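PDB 6T2R: beta-glycosidase from Bacteroides caccae, which acts as an endo-beta-galactosidase-type O-glycanase of glycoside hydrolase family 16, cleaving within mucin glycans to begin their breakdown by gut bacteria. Local coordinates for residues A[49-52]-A[57-60]. Numbering follows the deposited sequence.
Sequences RIPR and WQNT. With SO4 (sulfate ion), chain C.
Arg52 CG lies anti to the backbone N, beside the carbonyl carbon (chi1 -171°), and the chain then bends at chi2 and chi3, which brings CD against Gln58 O and Asn59 O. Gln58 instead runs straight beyond CG (chi2 -176°), and its amide arrives at the carbonyl of Pro51. Gln58 NE2 donates to Pro51 O at 2.9 Å. This bond is bent, and the donor stands above the carbonyl plane. Arg52 CD packs 3.1 Å from Asn59 O, which lies over one face of the guanidinium, with Gln58 O at its edge. Arg52 NE is close to Asn59 O, but the angle is poor; Arg52 NE instead hydrogen-bonds Gln61 O. Segment 49-52 leaves strand 48-49, and both segments lie along the loop that leads to strand 68-71 of the family 16 beta-sandwich (jelly-roll) fold. Backbone bonds from Ile50 to Gly96 and from Thr60 to Thr94 hold both to strand 92-98. The buried Ile50 touches Trp57 CH2 through CG2 at 3.8 Å, the two side chains crossing at about a right angle. Gln58 CB sits over the centre of one face of the indole, which also meets Trp127 edge-to-face. A sulfate, probably from the crystallisation liquor, sits at the guanidinium edge, with its sulfur in the plane of the group. Arg52 NH1 donates to sulfate O1 at 3.1 Å and Arg52 NH2 to sulfate O4 at 2.9 Å, while Ala90 N, Asn82 ND2 and Asn84 ND2 also hold the anion.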
ATOM      1  N   ARG A  49     -13.432   5.380  -1.231  1.00 25.08           N
ATOM      2  CA  ARG A  49     -13.048   4.885  -2.573  1.00 28.12           C
ATOM      3  C   ARG A  49     -12.083   5.880  -3.199  1.00 28.88           C
ATOM      4  O   ARG A  49     -12.218   7.110  -2.952  1.00 28.44           O
ATOM      5  CB  ARG A  49     -14.267   4.646  -3.468  1.00 27.49           C
ATOM      6  CG  ARG A  49     -15.169   3.529  -2.967  1.00 29.77           C
ATOM      7  CD  ARG A  49     -16.249   3.146  -3.975  1.00 31.29           C
ATOM      8  NE  ARG A  49     -17.000   2.018  -3.447  1.00 33.95           N
ATOM      9  CZ  ARG A  49     -18.132   1.528  -3.951  1.00 31.94           C
ATOM     10  NH1 ARG A  49     -18.664   2.011  -5.052  1.00 28.22           N
ATOM     11  NH2 ARG A  49     -18.698   0.505  -3.365  1.00 34.03           N
ATOM     12  N   ILE A  50     -11.135   5.366  -3.975  1.00 26.09           N
ATOM     13  CA  ILE A  50     -10.104   6.238  -4.583  1.00 26.45           C
ATOM     14  C   ILE A  50     -10.677   6.796  -5.879  1.00 29.44           C
ATOM     15  O   ILE A  50     -11.054   6.046  -6.773  1.00 29.37           O
ATOM     16  CB  ILE A  50      -8.781   5.483  -4.820  1.00 26.54           C
ATOM     17  CG1 ILE A  50      -8.125   4.989  -3.520  1.00 28.75           C
ATOM     18  CG2 ILE A  50      -7.839   6.344  -5.638  1.00 26.33           C
ATOM     19  CD1 ILE A  50      -6.996   4.010  -3.746  1.00 27.36           C
ATOM     20  N   PRO A  51     -10.594   8.121  -6.097  1.00 33.28           N
ATOM     21  CA  PRO A  51     -11.035   8.692  -7.359  1.00 34.22           C
ATOM     22  C   PRO A  51     -10.018   8.480  -8.489  1.00 36.36           C
ATOM     23  O   PRO A  51      -8.832   8.213  -8.225  1.00 36.20           O
ATOM     24  CB  PRO A  51     -11.204  10.181  -7.024  1.00 34.68           C
ATOM     25  CG  PRO A  51     -10.191  10.447  -5.924  1.00 35.16           C
ATOM     26  CD  PRO A  51     -10.033   9.132  -5.183  1.00 33.27           C
ATOM     27  N   ARG A  52     -10.520   8.630  -9.715  1.00 33.08           N
ATOM     28  CA  ARG A  52      -9.756   8.748 -10.980  1.00 33.16           C
ATOM     29  C   ARG A  52      -8.655   9.800 -10.827  1.00 34.70           C
ATOM     30  O   ARG A  52      -8.930  10.835 -10.267  1.00 34.57           O
ATOM     31  CB  ARG A  52     -10.704   9.161 -12.112  1.00 33.41           C
ATOM     32  CG  ARG A  52     -10.075   9.114 -13.497  1.00 32.91           C
ATOM     33  CD  ARG A  52      -9.451   7.778 -13.796  1.00 33.65           C
ATOM     34  NE  ARG A  52     -10.428   6.700 -13.603  1.00 37.02           N
ATOM     35  CZ  ARG A  52     -11.431   6.406 -14.453  1.00 36.92           C
ATOM     36  NH1 ARG A  52     -12.247   5.393 -14.216  1.00 35.67           N
ATOM     37  NH2 ARG A  52     -11.628   7.126 -15.543  1.00 35.90           N
ATOM     38  N   TRP A  57      -1.099   4.600 -12.079  1.00 37.68           N
ATOM     39  CA  TRP A  57      -1.712   3.803 -10.996  1.00 35.36           C
ATOM     40  C   TRP A  57      -3.169   4.221 -10.852  1.00 29.43           C
ATOM     41  O   TRP A  57      -3.972   3.355 -10.500  1.00 27.88           O
ATOM     42  CB  TRP A  57      -0.931   3.956  -9.686  1.00 31.24           C
ATOM     43  CG  TRP A  57      -1.243   5.197  -8.917  1.00 29.13           C
ATOM     44  CD1 TRP A  57      -0.575   6.390  -8.960  1.00 28.32           C
ATOM     45  CD2 TRP A  57      -2.299   5.367  -7.965  1.00 27.10           C
ATOM     46  NE1 TRP A  57      -1.126   7.277  -8.081  1.00 26.91           N
ATOM     47  CE2 TRP A  57      -2.179   6.677  -7.449  1.00 25.53           C
ATOM     48  CE3 TRP A  57      -3.306   4.531  -7.468  1.00 27.25           C
ATOM     49  CZ2 TRP A  57      -3.042   7.179  -6.482  1.00 25.38           C
ATOM     50  CZ3 TRP A  57      -4.172   5.042  -6.520  1.00 25.79           C
ATOM     51  CH2 TRP A  57      -4.023   6.336  -6.019  1.00 24.43           C
ATOM     52  N   GLN A  58      -3.463   5.497 -11.085  1.00 28.11           N
ATOM     53  CA  GLN A  58      -4.765   6.108 -10.722  1.00 30.51           C
ATOM     54  C   GLN A  58      -5.687   6.233 -11.950  1.00 31.92           C
ATOM     55  O   GLN A  58      -6.846   6.647 -11.761  1.00 32.15           O
ATOM     56  CB  GLN A  58      -4.524   7.452 -10.055  1.00 29.62           C
ATOM     57  CG  GLN A  58      -5.577   7.756  -9.004  1.00 30.14           C
ATOM     58  CD  GLN A  58      -5.368   9.125  -8.440  1.00 31.11           C
ATOM     59  OE1 GLN A  58      -4.380   9.772  -8.769  1.00 31.31           O
ATOM     60  NE2 GLN A  58      -6.285   9.552  -7.584  1.00 34.08           N
ATOM     61  N   ASN A  59      -5.146   5.932 -13.138  1.00 33.08           N
ATOM     62  CA  ASN A  59      -5.824   5.803 -14.451  1.00 36.42           C
ATOM     63  C   ASN A  59      -7.207   5.169 -14.433  1.00 37.88           C
ATOM     64  O   ASN A  59      -8.019   5.513 -15.301  1.00 39.47           O
ATOM     65  CB  ASN A  59      -5.149   4.730 -15.308  1.00 36.60           C
ATOM     66  CG  ASN A  59      -4.284   5.448 -16.267  1.00 35.49           C
ATOM     67  OD1 ASN A  59      -4.365   6.648 -16.246  1.00 47.41           O
ATOM     68  ND2 ASN A  59      -3.506   4.757 -17.061  1.00 44.11           N
ATOM     69  N   THR A  60      -7.344   4.104 -13.668  1.00 32.41           N
ATOM     70  CA  THR A  60      -8.460   3.141 -13.788  1.00 33.47           C
ATOM     71  C   THR A  60      -9.389   3.269 -12.583  1.00 31.53           C
ATOM     72  O   THR A  60     -10.422   2.532 -12.554  1.00 34.40           O
ATOM     73  CB  THR A  60      -7.845   1.747 -13.910  1.00 34.54           C
ATOM     74  OG1 THR A  60      -6.980   1.562 -12.776  1.00 30.92           O
ATOM     75  CG2 THR A  60      -7.100   1.585 -15.221  1.00 33.34           C
TER
HETATM   76  S   SO4 C 302     -14.879   6.104 -17.005  1.00 60.00           S
HETATM   77  O1  SO4 C 302     -14.918   5.385 -15.770  1.00 60.21           O
HETATM   78  O2  SO4 C 302     -15.737   5.470 -18.010  1.00 65.13           O
HETATM   79  O3  SO4 C 302     -15.346   7.444 -16.754  1.00 70.75           O
HETATM   80  O4  SO4 C 302     -13.521   6.128 -17.512  1.00 47.06           O